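Local atomic coordinates of 4-methyl-5(B-hydroxyethyl)-thiazole monophosphate biosynthesis enzyme (PDB entry 3OT1), a protein that is of unknown function but belongs to the DJ-1/PfpI family and may act in the biosynthesis of hydroxyethylthiazole monophosphate. Residues 12-17 with 26-31; 33-38 with 184-189; 104-109 with 175-180; 79-84 with 114-119. All blocks are in the same frame, centred on the assembly; numbering follows the deposited sequence. Where two conformers were deposited one is given.

Contact 1 (12-17 with 26-31); sequences ILVPVA and VIIVDT
Val14 meets Ile28 and Val29 through a single methyl, in a contact that is wholly apolar across the two segments. Its CG2 faces the helix and lies 4.2 Å from Ile28 CG2, and it keeps the same 4.2 Å from Val29 CG2, so that the strand methyl rests between two consecutive helix residues. CG1 stands anti to the backbone N of Val14 (chi1 -178°), which leaves CG2 to do the touching. At these distances the methyls rest against one another without strain, and no hydrogen bond links strand to helix.

A polar feature of the helix segment is the doubly used carbonyl of Ile27. Ile27 O takes two donors, Thr31 N at 3.0 Å and Thr31 OG1 at 2.8 Å, which approach from opposite faces of its carbonyl plane. The hydroxyl of a buried threonine is thereby satisfied by its own helix.

The contact packs the first strand of the beta-alpha-beta unit 11-16, 22-34, 38-43 against its helix. Strand 11-16 runs between 38-43 and 74-77, bonded to both through its backbone. Val39 and Met41 of strand 38-43 extend the apolar packing beside Val14 and Val29, while Phe169 of helix 166-178 packs on Ile28.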
loop_
_atom_site.group_PDB
_atom_site.type_symbol
_atom_site.label_atom_id
_atom_site.label_comp_id
_atom_site.label_asym_id
_atom_site.label_seq_id
_atom_site.Cartn_x
_atom_site.Cartn_y
_atom_site.Cartn_z
ATOM N N ILE A 12 -8.594 15.713 -4.064
ATOM C CA ILE A 12 -8.682 14.989 -2.793
ATOM C C ILE A 12 -7.591 15.487 -1.844
ATOM O O ILE A 12 -6.419 15.589 -2.217
ATOM C CB ILE A 12 -8.446 13.466 -2.996
ATOM C CG1 ILE A 12 -9.207 12.923 -4.219
ATOM C CG2 ILE A 12 -8.802 12.726 -1.704
ATOM C CD1 ILE A 12 -10.713 12.991 -4.075
ATOM N N LEU A 13 -7.983 15.730 -0.600
ATOM C CA LEU A 13 -7.048 16.092 0.454
ATOM C C LEU A 13 -6.785 14.871 1.329
ATOM O O LEU A 13 -7.742 14.267 1.829
ATOM C CB LEU A 13 -7.604 17.224 1.311
ATOM C CG LEU A 13 -6.729 17.681 2.477
ATOM C CD1 LEU A 13 -5.359 18.132 2.025
ATOM C CD2 LEU A 13 -7.440 18.812 3.245
ATOM N N VAL A 14 -5.506 14.500 1.487
ATOM C CA VAL A 14 -5.089 13.368 2.307
ATOM C C VAL A 14 -4.133 13.877 3.389
ATOM O O VAL A 14 -2.929 14.054 3.160
ATOM C CB VAL A 14 -4.403 12.270 1.475
ATOM C CG1 VAL A 14 -4.024 11.082 2.361
ATOM C CG2 VAL A 14 -5.311 11.811 0.353
ATOM N N PRO A 15 -4.653 14.133 4.597
ATOM C CA PRO A 15 -3.776 14.514 5.699
ATOM C C PRO A 15 -2.901 13.340 6.125
ATOM O O PRO A 15 -3.321 12.189 6.062
ATOM C CB PRO A 15 -4.757 14.854 6.811
ATOM C CG PRO A 15 -6.013 15.191 6.074
ATOM C CD PRO A 15 -6.063 14.199 4.984
ATOM N N VAL A 16 -1.684 13.668 6.549
ATOM C CA VAL A 16 -0.755 12.693 7.097
ATOM C C VAL A 16 -0.129 13.257 8.356
ATOM O O VAL A 16 0.033 14.471 8.497
ATOM C CB VAL A 16 0.344 12.332 6.067
ATOM C CG1 VAL A 16 -0.283 11.610 4.892
ATOM C CG2 VAL A 16 1.154 13.540 5.615
ATOM N N ALA A 17 0.230 12.370 9.267
ATOM C CA ALA A 17 0.857 12.760 10.529
ATOM C C ALA A 17 1.926 11.757 10.890
ATOM O O ALA A 17 1.992 10.652 10.368
ATOM C CB ALA A 17 -0.196 12.801 11.668
ATOM N N VAL A 26 -0.470 5.433 1.207
ATOM C CA VAL A 26 0.041 5.362 -0.143
ATOM C C VAL A 26 -0.932 4.606 -1.053
ATOM O O VAL A 26 -1.087 4.967 -2.213
ATOM C CB VAL A 26 1.476 4.806 -0.154
ATOM C CG1 VAL A 26 1.947 4.597 -1.573
ATOM C CG2 VAL A 26 2.397 5.754 0.590
ATOM N N ILE A 27 -1.613 3.591 -0.538
ATOM C CA ILE A 27 -2.666 2.942 -1.316
ATOM C C ILE A 27 -3.733 3.958 -1.709
ATOM O O ILE A 27 -4.181 3.989 -2.859
ATOM C CB ILE A 27 -3.276 1.743 -0.572
ATOM C CG1 ILE A 27 -2.273 0.586 -0.481
ATOM C CG2 ILE A 27 -4.615 1.295 -1.245
ATOM C CD1 ILE A 27 -2.658 -0.512 0.513
ATOM N N ILE A 28 -4.162 4.780 -0.764
ATOM C CA ILE A 28 -5.171 5.797 -1.063
ATOM C C ILE A 28 -4.659 6.749 -2.130
ATOM O O ILE A 28 -5.351 6.990 -3.121
ATOM C CB ILE A 28 -5.578 6.555 0.224
ATOM C CG1 ILE A 28 -6.314 5.625 1.198
ATOM C CG2 ILE A 28 -6.412 7.782 -0.121
ATOM C CD1 ILE A 28 -6.328 6.089 2.648
ATOM N N VAL A 29 -3.485 7.319 -1.922
ATOM C CA VAL A 29 -2.994 8.323 -2.849
ATOM C C VAL A 29 -2.810 7.731 -4.254
ATOM O O VAL A 29 -3.268 8.283 -5.236
ATOM C CB VAL A 29 -1.670 8.939 -2.339
ATOM C CG1 VAL A 29 -1.057 9.816 -3.407
ATOM C CG2 VAL A 29 -1.912 9.733 -1.038
ATOM N N ASP A 30 -2.107 6.609 -4.320
ATOM C CA ASP A 30 -1.773 5.976 -5.602
ATOM C C ASP A 30 -3.056 5.621 -6.354
ATOM O O ASP A 30 -3.217 5.952 -7.531
ATOM C CB ASP A 30 -0.884 4.753 -5.304
ATOM C CG ASP A 30 -0.381 4.013 -6.499
ATOM O OD1 ASP A 30 -1.048 3.901 -7.530
ATOM O OD2 ASP A 30 0.756 3.496 -6.340
ATOM N N THR A 31 -3.985 4.956 -5.687
ATOM C CA THR A 31 -5.211 4.530 -6.344
ATOM C C THR A 31 -6.000 5.711 -6.876
ATOM O O THR A 31 -6.515 5.679 -7.999
ATOM C CB THR A 31 -6.059 3.644 -5.404
ATOM O OG1 THR A 31 -5.270 2.519 -4.992
ATOM C CG2 THR A 31 -7.304 3.113 -6.086
#

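Contact 2 (33-38 with 184-189)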
loop_
_atom_site.group_PDB
_atom_site.type_symbol
_atom_site.label_atom_id
_atom_site.label_comp_id
_atom_site.label_asym_id
_atom_site.label_seq_id
_atom_site.Cartn_x
_atom_site.Cartn_y
_atom_site.Cartn_z
ATOM N N VAL A 33 -4.768 8.668 -7.709
ATOM C CA VAL A 33 -4.025 9.223 -8.825
ATOM C C VAL A 33 -4.256 8.397 -10.108
ATOM O O VAL A 33 -4.375 8.945 -11.208
ATOM C CB VAL A 33 -2.528 9.375 -8.462
ATOM C CG1 VAL A 33 -1.715 9.693 -9.692
ATOM C CG2 VAL A 33 -2.362 10.463 -7.396
ATOM N N ARG A 34 -4.352 7.086 -9.973
ATOM C CA ARG A 34 -4.657 6.223 -11.090
ATOM C C ARG A 34 -5.996 6.544 -11.734
ATOM O O ARG A 34 -6.211 6.283 -12.923
ATOM C CB ARG A 34 -4.635 4.740 -10.681
ATOM C CG ARG A 34 -3.230 4.196 -10.419
ATOM C CD ARG A 34 -3.299 2.841 -9.750
ATOM N NE ARG A 34 -1.987 2.217 -9.610
ATOM C CZ ARG A 34 -1.546 1.140 -10.251
ATOM N NH1 ARG A 34 -2.308 0.488 -11.113
ATOM N NH2 ARG A 34 -0.316 0.721 -9.973
ATOM N N ALA A 35 -6.908 7.052 -10.915
ATOM C CA ALA A 35 -8.248 7.441 -11.346
ATOM C C ALA A 35 -8.308 8.857 -11.889
ATOM O O ALA A 35 -9.404 9.341 -12.193
ATOM C CB ALA A 35 -9.239 7.281 -10.190
ATOM N N GLY A 36 -7.173 9.525 -12.045
ATOM C CA GLY A 36 -7.136 10.854 -12.630
ATOM C C GLY A 36 -7.417 11.967 -11.641
ATOM O O GLY A 36 -7.629 13.109 -12.043
ATOM N N PHE A 37 -7.429 11.667 -10.343
ATOM C CA PHE A 37 -7.705 12.675 -9.356
ATOM C C PHE A 37 -6.397 13.454 -9.037
ATOM O O PHE A 37 -5.274 12.945 -9.205
ATOM C CB PHE A 37 -8.345 12.038 -8.102
ATOM C CG PHE A 37 -9.703 11.315 -8.330
ATOM C CD1 PHE A 37 -10.414 11.377 -9.529
ATOM C CD2 PHE A 37 -10.281 10.619 -7.285
ATOM C CE1 PHE A 37 -11.651 10.731 -9.667
ATOM C CE2 PHE A 37 -11.513 9.978 -7.412
ATOM C CZ PHE A 37 -12.202 10.042 -8.600
ATOM N N GLN A 38 -6.569 14.695 -8.598
ATOM C CA GLN A 38 -5.472 15.498 -8.092
ATOM C C GLN A 38 -5.453 15.364 -6.583
ATOM O O GLN A 38 -6.371 15.817 -5.905
ATOM C CB GLN A 38 -5.659 16.964 -8.490
ATOM C CG GLN A 38 -5.527 17.234 -10.000
ATOM C CD GLN A 38 -4.100 17.042 -10.526
ATOM O OE1 GLN A 38 -3.853 16.238 -11.438
ATOM N NE2 GLN A 38 -3.153 17.767 -9.940
ATOM N N GLN A 184 -14.072 0.538 -11.926
ATOM C CA GLN A 184 -13.807 -0.786 -12.513
ATOM C C GLN A 184 -12.582 -0.757 -13.411
ATOM O O GLN A 184 -11.774 -1.697 -13.398
ATOM C CB GLN A 184 -14.999 -1.272 -13.315
ATOM C CG GLN A 184 -16.205 -1.605 -12.475
ATOM C CD GLN A 184 -17.436 -1.875 -13.345
ATOM O OE1 GLN A 184 -17.739 -1.119 -14.283
ATOM N NE2 GLN A 184 -18.135 -2.946 -13.049
ATOM N N HIS A 185 -12.431 0.298 -14.205
ATOM C CA HIS A 185 -11.300 0.402 -15.094
ATOM C C HIS A 185 -10.008 0.554 -14.318
ATOM O O HIS A 185 -8.992 -0.005 -14.722
ATOM C CB HIS A 185 -11.489 1.563 -16.081
ATOM C CG HIS A 185 -12.418 1.252 -17.218
ATOM N ND1 HIS A 185 -11.969 0.972 -18.490
ATOM C CD2 HIS A 185 -13.764 1.122 -17.260
ATOM C CE1 HIS A 185 -13.003 0.743 -19.278
ATOM N NE2 HIS A 185 -14.104 0.812 -18.556
ATOM N N VAL A 186 -10.028 1.285 -13.203
ATOM C CA VAL A 186 -8.849 1.450 -12.365
ATOM C C VAL A 186 -8.534 0.146 -11.618
ATOM O O VAL A 186 -7.371 -0.224 -11.433
ATOM C CB VAL A 186 -9.049 2.648 -11.399
ATOM C CG1 VAL A 186 -7.939 2.700 -10.324
ATOM C CG2 VAL A 186 -9.121 3.938 -12.203
ATOM N N ALA A 187 -9.572 -0.561 -11.192
ATOM C CA ALA A 187 -9.374 -1.800 -10.447
ATOM C C ALA A 187 -8.772 -2.928 -11.269
ATOM O O ALA A 187 -8.014 -3.735 -10.745
ATOM C CB ALA A 187 -10.712 -2.280 -9.837
ATOM N N ALA A 188 -9.108 -3.026 -12.538
ATOM C CA ALA A 188 -8.749 -4.206 -13.309
ATOM C C ALA A 188 -7.231 -4.493 -13.274
ATOM O O ALA A 188 -6.816 -5.629 -12.978
ATOM C CB ALA A 188 -9.282 -4.080 -14.750
ATOM N N PRO A 189 -6.376 -3.493 -13.522
ATOM C CA PRO A 189 -4.914 -3.749 -13.465
ATOM C C PRO A 189 -4.309 -4.007 -12.120
ATOM O O PRO A 189 -3.110 -4.281 -12.018
ATOM C CB PRO A 189 -4.311 -2.421 -13.941
ATOM C CG PRO A 189 -5.367 -1.734 -14.601
ATOM C CD PRO A 189 -6.660 -2.137 -14.003
HETATM O O HOH W 1 -1.218 -2.252 -11.869
HETATM O O HOH W 2 -4.957 1.015 -12.088
#
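Val186 brings both its methyls against Arg34 and Ala35, at the point where helix 22-34 ends. Its CG1 is anti to the backbone N (chi1 170°), which directs that methyl to Arg34 CB at 3.9 Å. The other methyl, CG2, reaches the main chain, lying 3.7 Å from Ala35 CA. The valine fork thus fits against a helix terminus closed by a Schellman motif, with Gly36, at positive phi, as the C-prime residue. Ala35 CB in turn sits over the centre of the Phe37 ring, 4.1 Å above its plane.

The arginine begins in this apolar contact and finishes in a polar one. Its CG lies beside the backbone N (chi1 -72°) and the chain then runs extended to NE, carrying the guanidinium past Val186 toward the 3-10 turn at Pro189. There NH1 gives two bonds to water, both at the edge of the guanidinium and in its plane. Water 1, 3.0 Å from Arg34 NH1, donates to Pro189 O; water 2, 2.9 Å from Arg34 NH1, donates to Val186 O. NE forms a salt bridge with Asp30 OD1 one turn earlier, and NH2 another with an acidic side chain of a neighbouring protein chain.

With all three nitrogens engaged, the guanidinium is probably fixed in rotation. The contact therefore couples helix 180-187 to helix 22-34 by direct methyl packing and by solvent bridges to two carbonyls, beside the interface with the other chain.

Contact 3 (104-109 with 175-180); sequences GKLVAA and ALLAGV
Leu106 projects from strand 106-110 onto Leu176 and Leu177, two successive residues near the end of helix 166-178. It divides its methyls between them. CD1 approaches Leu176 CD1 at 4.3 Å, a light methyl-to-methyl touch, whereas CD2 settles closer in, 3.9 Å from Leu177 CG. The fork of Leu177 straddles that methyl: Leu177 CD2 is 4.1 Å and Leu177 CD1 4.2 Å from Leu106 CD2.

The torsions place these groups. In Leu106, CG is anti to the backbone N (chi1 -177°), and the side chain stretches from the sheet toward the helix. In Leu177 the CB leaves the helix at an angle to the strand, but with CG turned beside the backbone N (chi1 -70°) the isobutyl end comes back toward Leu106, and the two side chains meet at a slant. Leu176 points at the strand from its CB onward and contributes its end methyl.

Around the three leucines, Ala74 of strand 74-77 touches both Leu106 and Leu177, and Leu158 of strand 157-160 touches both Leu106 and Leu176. The helix thus lies over three neighbouring strands of the central sheet, in the layered alpha-beta manner of the DJ-1/PfpI fold. Gly179, its N bonded to Ala175 O at 2.9 Å, leaves helical geometry with positive phi and serves as N-cap of helix 180-187.

No polar group takes part across the segments. Between them the contact is hydrocarbon packing, with Leu106 buried and the two helix leucines partly so, and shape, more than direction of bonding, sets how they fit.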
loop_
_atom_site.group_PDB
_atom_site.type_symbol
_atom_site.label_atom_id
_atom_site.label_comp_id
_atom_site.label_asym_id
_atom_site.label_seq_id
_atom_site.Cartn_x
_atom_site.Cartn_y
_atom_site.Cartn_z
ATOM N N GLY A 104 -21.152 19.302 2.323
ATOM C CA GLY A 104 -21.774 18.159 1.692
ATOM C C GLY A 104 -20.819 17.224 0.986
ATOM O O GLY A 104 -21.242 16.410 0.169
ATOM N N LYS A 105 -19.537 17.321 1.312
ATOM C CA LYS A 105 -18.502 16.556 0.619
ATOM C C LYS A 105 -18.202 15.251 1.300
ATOM O O LYS A 105 -18.254 15.163 2.517
ATOM C CB LYS A 105 -17.245 17.395 0.542
ATOM C CG LYS A 105 -17.420 18.618 -0.383
ATOM C CD LYS A 105 -16.292 19.624 -0.281
ATOM C CE LYS A 105 -16.506 20.722 -1.316
ATOM N NZ LYS A 105 -15.504 21.805 -1.181
ATOM N N LEU A 106 -17.833 14.256 0.497
ATOM C CA LEU A 106 -17.390 12.986 1.023
ATOM C C LEU A 106 -16.214 13.139 1.976
ATOM O O LEU A 106 -15.189 13.728 1.641
ATOM C CB LEU A 106 -16.985 12.096 -0.142
ATOM C CG LEU A 106 -16.563 10.670 0.210
ATOM C CD1 LEU A 106 -17.719 9.868 0.842
ATOM C CD2 LEU A 106 -16.014 9.959 -1.050
ATOM N N VAL A 107 -16.381 12.535 3.153
ATOM C CA VAL A 107 -15.303 12.303 4.099
ATOM C C VAL A 107 -15.141 10.793 4.199
ATOM O O VAL A 107 -16.118 10.063 4.381
ATOM C CB VAL A 107 -15.583 12.952 5.451
ATOM C CG1 VAL A 107 -14.489 12.554 6.450
ATOM C CG2 VAL A 107 -15.693 14.478 5.290
ATOM N N ALA A 108 -13.890 10.351 4.056
ATOM C CA ALA A 108 -13.559 8.930 4.043
ATOM C C ALA A 108 -12.480 8.688 5.082
ATOM O O ALA A 108 -11.552 9.471 5.169
ATOM C CB ALA A 108 -13.065 8.545 2.645
ATOM N N ALA A 109 -12.591 7.627 5.858
ATOM C CA ALA A 109 -11.593 7.324 6.869
ATOM C C ALA A 109 -11.466 5.835 7.094
ATOM O O ALA A 109 -12.428 5.090 6.968
ATOM C CB ALA A 109 -11.942 8.017 8.191
ATOM N N ALA A 175 -15.599 5.059 -7.012
ATOM C CA ALA A 175 -16.951 4.738 -7.463
ATOM C C ALA A 175 -17.938 5.834 -7.029
ATOM O O ALA A 175 -18.784 6.260 -7.839
ATOM C CB ALA A 175 -17.377 3.380 -6.969
ATOM N N LEU A 176 -17.829 6.298 -5.786
ATOM C CA LEU A 176 -18.726 7.337 -5.269
ATOM C C LEU A 176 -18.515 8.671 -5.947
ATOM O O LEU A 176 -19.471 9.389 -6.243
ATOM C CB LEU A 176 -18.540 7.494 -3.755
ATOM C CG LEU A 176 -19.069 6.334 -2.924
ATOM C CD1 LEU A 176 -18.526 6.380 -1.526
ATOM C CD2 LEU A 176 -20.598 6.309 -2.901
ATOM N N LEU A 177 -17.261 9.034 -6.169
ATOM C CA LEU A 177 -16.929 10.377 -6.679
ATOM C C LEU A 177 -17.064 10.488 -8.197
ATOM O O LEU A 177 -17.378 11.554 -8.712
ATOM C CB LEU A 177 -15.519 10.770 -6.268
ATOM C CG LEU A 177 -15.329 11.048 -4.776
ATOM C CD1 LEU A 177 -13.865 11.136 -4.420
ATOM C CD2 LEU A 177 -16.081 12.307 -4.379
ATOM N N ALA A 178 -16.801 9.413 -8.919
ATOM C CA ALA A 178 -16.639 9.462 -10.372
ATOM C C ALA A 178 -17.366 8.356 -11.103
ATOM O O ALA A 178 -17.318 8.336 -12.324
ATOM C CB ALA A 178 -15.169 9.447 -10.760
ATOM N N GLY A 179 -18.023 7.458 -10.386
ATOM C CA GLY A 179 -18.833 6.416 -10.989
ATOM C C GLY A 179 -18.148 5.068 -10.984
ATOM O O GLY A 179 -16.921 4.968 -11.015
ATOM N N VAL A 180 -18.955 4.017 -10.951
ATOM C CA VAL A 180 -18.406 2.674 -10.879
ATOM C C VAL A 180 -17.627 2.305 -12.157
ATOM O O VAL A 180 -16.698 1.507 -12.086
ATOM C CB VAL A 180 -19.499 1.637 -10.521
ATOM C CG1 VAL A 180 -20.334 1.316 -11.731
ATOM C CG2 VAL A 180 -18.864 0.381 -9.887
#

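Contact 4 (79-84 with 114-119); sequences GGVGGA and PALVFA
Ala84 and Leu116 bring the backbones of helices 81-88 and 113-119 to within 6.0 Å, measured between their CA atoms, on a stretch where the second helix widens into a pi-type turn closed by Ala119 N to Pro114 O at 3.0 Å. So close an approach is consistent with the small side chain of Ala84, whose CB lies 4.0 Å from Leu116 CB.

Beyond that pair, Leu116 reaches along the first helix toward its N-terminal turn. With CG beside the backbone N (chi1 -61°), the branch carries CD1 to Val81, where it touches both main chain and side chain: Leu116 CD1 is 4.0 Å from Val81 O and 4.1 Å from Val81 CG1, the two side chains crossing at an angle. Val117 also meets Ala84. Its CG2, anti to its own carbonyl carbon, presses on Ala84 O at only 3.2 Å, the tightest approach between the segments.

Gly80 is the N-cap residue of the first helix, and its O receives Ala84 N at 2.9 Å. Just before it, Gly79 N bonds to Glu24 OE1, tying the glycine-rich turn to the start of helix 22-34. In relatives of the DJ-1 family this turn lies near the reactive cysteine, which probably holds here too. Leu94 and Ile97 of helix 91-102 close over Val117, and His138 packs on Leu116.

Across the segments there are only van der Waals contacts, some of them methyl on carbonyl oxygen. No hydrogen bond crosses between the two, so the fit is steric.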
loop_
_atom_site.group_PDB
_atom_site.type_symbol
_atom_site.label_atom_id
_atom_site.label_comp_id
_atom_site.label_asym_id
_atom_site.label_seq_id
_atom_site.Cartn_x
_atom_site.Cartn_y
_atom_site.Cartn_z
ATOM N N GLY A 79 -5.396 5.759 8.585
ATOM C CA GLY A 79 -5.361 5.295 9.962
ATOM C C GLY A 79 -3.954 5.216 10.501
ATOM O O GLY A 79 -3.115 6.076 10.231
ATOM N N GLY A 80 -3.692 4.171 11.269
ATOM C CA GLY A 80 -2.532 4.089 12.153
ATOM C C GLY A 80 -2.897 4.672 13.496
ATOM O O GLY A 80 -3.578 5.689 13.549
ATOM N N VAL A 81 -2.437 4.046 14.578
ATOM C CA VAL A 81 -2.858 4.476 15.898
ATOM C C VAL A 81 -2.275 5.840 16.260
ATOM O O VAL A 81 -3.005 6.780 16.649
ATOM C CB VAL A 81 -2.526 3.413 16.939
ATOM C CG1 VAL A 81 -2.846 3.925 18.337
ATOM C CG2 VAL A 81 -3.295 2.129 16.653
ATOM N N GLY A 82 -0.959 5.978 16.118
ATOM C CA GLY A 82 -0.336 7.267 16.407
ATOM C C GLY A 82 -0.836 8.388 15.504
ATOM O O GLY A 82 -1.020 9.526 15.931
ATOM N N GLY A 83 -1.025 8.084 14.232
ATOM C CA GLY A 83 -1.522 9.058 13.273
ATOM C C GLY A 83 -2.943 9.493 13.595
ATOM O O GLY A 83 -3.247 10.685 13.564
ATOM N N ALA A 84 -3.814 8.538 13.903
ATOM C CA ALA A 84 -5.186 8.870 14.280
ATOM C C ALA A 84 -5.201 9.738 15.532
ATOM O O ALA A 84 -5.986 10.681 15.638
ATOM C CB ALA A 84 -5.996 7.631 14.492
ATOM N N PRO A 114 -11.757 6.262 12.430
ATOM C CA PRO A 114 -13.174 6.471 12.822
ATOM C C PRO A 114 -13.363 6.320 14.336
ATOM O O PRO A 114 -14.236 6.983 14.900
ATOM C CB PRO A 114 -13.924 5.394 12.030
ATOM C CG PRO A 114 -13.049 5.181 10.793
ATOM C CD PRO A 114 -11.641 5.270 11.359
ATOM N N ALA A 115 -12.595 5.446 14.981
ATOM C CA ALA A 115 -12.674 5.247 16.438
ATOM C C ALA A 115 -12.003 6.379 17.213
ATOM O O ALA A 115 -12.620 7.007 18.084
ATOM C CB ALA A 115 -12.066 3.906 16.805
ATOM N N LEU A 116 -10.728 6.632 16.925
ATOM C CA LEU A 116 -9.935 7.554 17.721
ATOM C C LEU A 116 -10.144 9.018 17.377
ATOM O O LEU A 116 -9.810 9.885 18.201
ATOM C CB LEU A 116 -8.453 7.200 17.655
ATOM C CG LEU A 116 -8.091 5.819 18.193
ATOM C CD1 LEU A 116 -6.573 5.624 18.151
ATOM C CD2 LEU A 116 -8.638 5.596 19.601
ATOM N N VAL A 117 -10.712 9.298 16.196
ATOM C CA VAL A 117 -11.044 10.662 15.808
ATOM C C VAL A 117 -12.564 10.887 15.880
ATOM O O VAL A 117 -13.020 11.706 16.680
ATOM C CB VAL A 117 -10.479 11.054 14.436
ATOM C CG1 VAL A 117 -10.827 12.529 14.158
ATOM C CG2 VAL A 117 -8.968 10.800 14.394
ATOM N N PHE A 118 -13.345 10.182 15.073
ATOM C CA PHE A 118 -14.766 10.527 14.990
ATOM C C PHE A 118 -15.513 10.242 16.299
ATOM O O PHE A 118 -16.208 11.112 16.832
ATOM C CB PHE A 118 -15.484 9.798 13.857
ATOM C CG PHE A 118 -14.925 10.028 12.468
ATOM C CD1 PHE A 118 -14.129 11.123 12.136
ATOM C CD2 PHE A 118 -15.250 9.113 11.467
ATOM C CE1 PHE A 118 -13.660 11.268 10.837
ATOM C CE2 PHE A 118 -14.797 9.283 10.194
ATOM C CZ PHE A 118 -14.011 10.342 9.872
ATOM N N ALA A 119 -15.373 9.021 16.811
ATOM C CA ALA A 119 -16.091 8.634 18.012
ATOM C C ALA A 119 -15.618 9.488 19.194
ATOM O O ALA A 119 -16.455 9.967 19.959
ATOM C CB ALA A 119 -15.972 7.156 18.262
#

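How the contacts relate
Contacts 1, 2 and 3 lie about 14 Å apart, centre to centre, and adjoin one another. Ile12 CD1 of contact 1 meets Leu177 CD1 of contact 3 at 3.7 Å; contacts 1 and 2 share helix 22-34 and a probable hydrogen bond, Ile12 N to Gln38 O at 2.9 Å. Contact 4 lies farthest from contact 2, about 27 Å between centres and about 17 Å between nearest atoms, but touches contact 1 where Ala17 CB is 4.2 Å from Gly83 O. Contacts 3 and 4, on opposite sides of the chain's centre, nonetheless meet, Ala109 CB lying 3.5 Å from Phe118 CZ. DJ-1 relatives carry their nucleophilic cysteine between strand 106-110 and helix 113-119, so contact 4 probably flanks the putative active site.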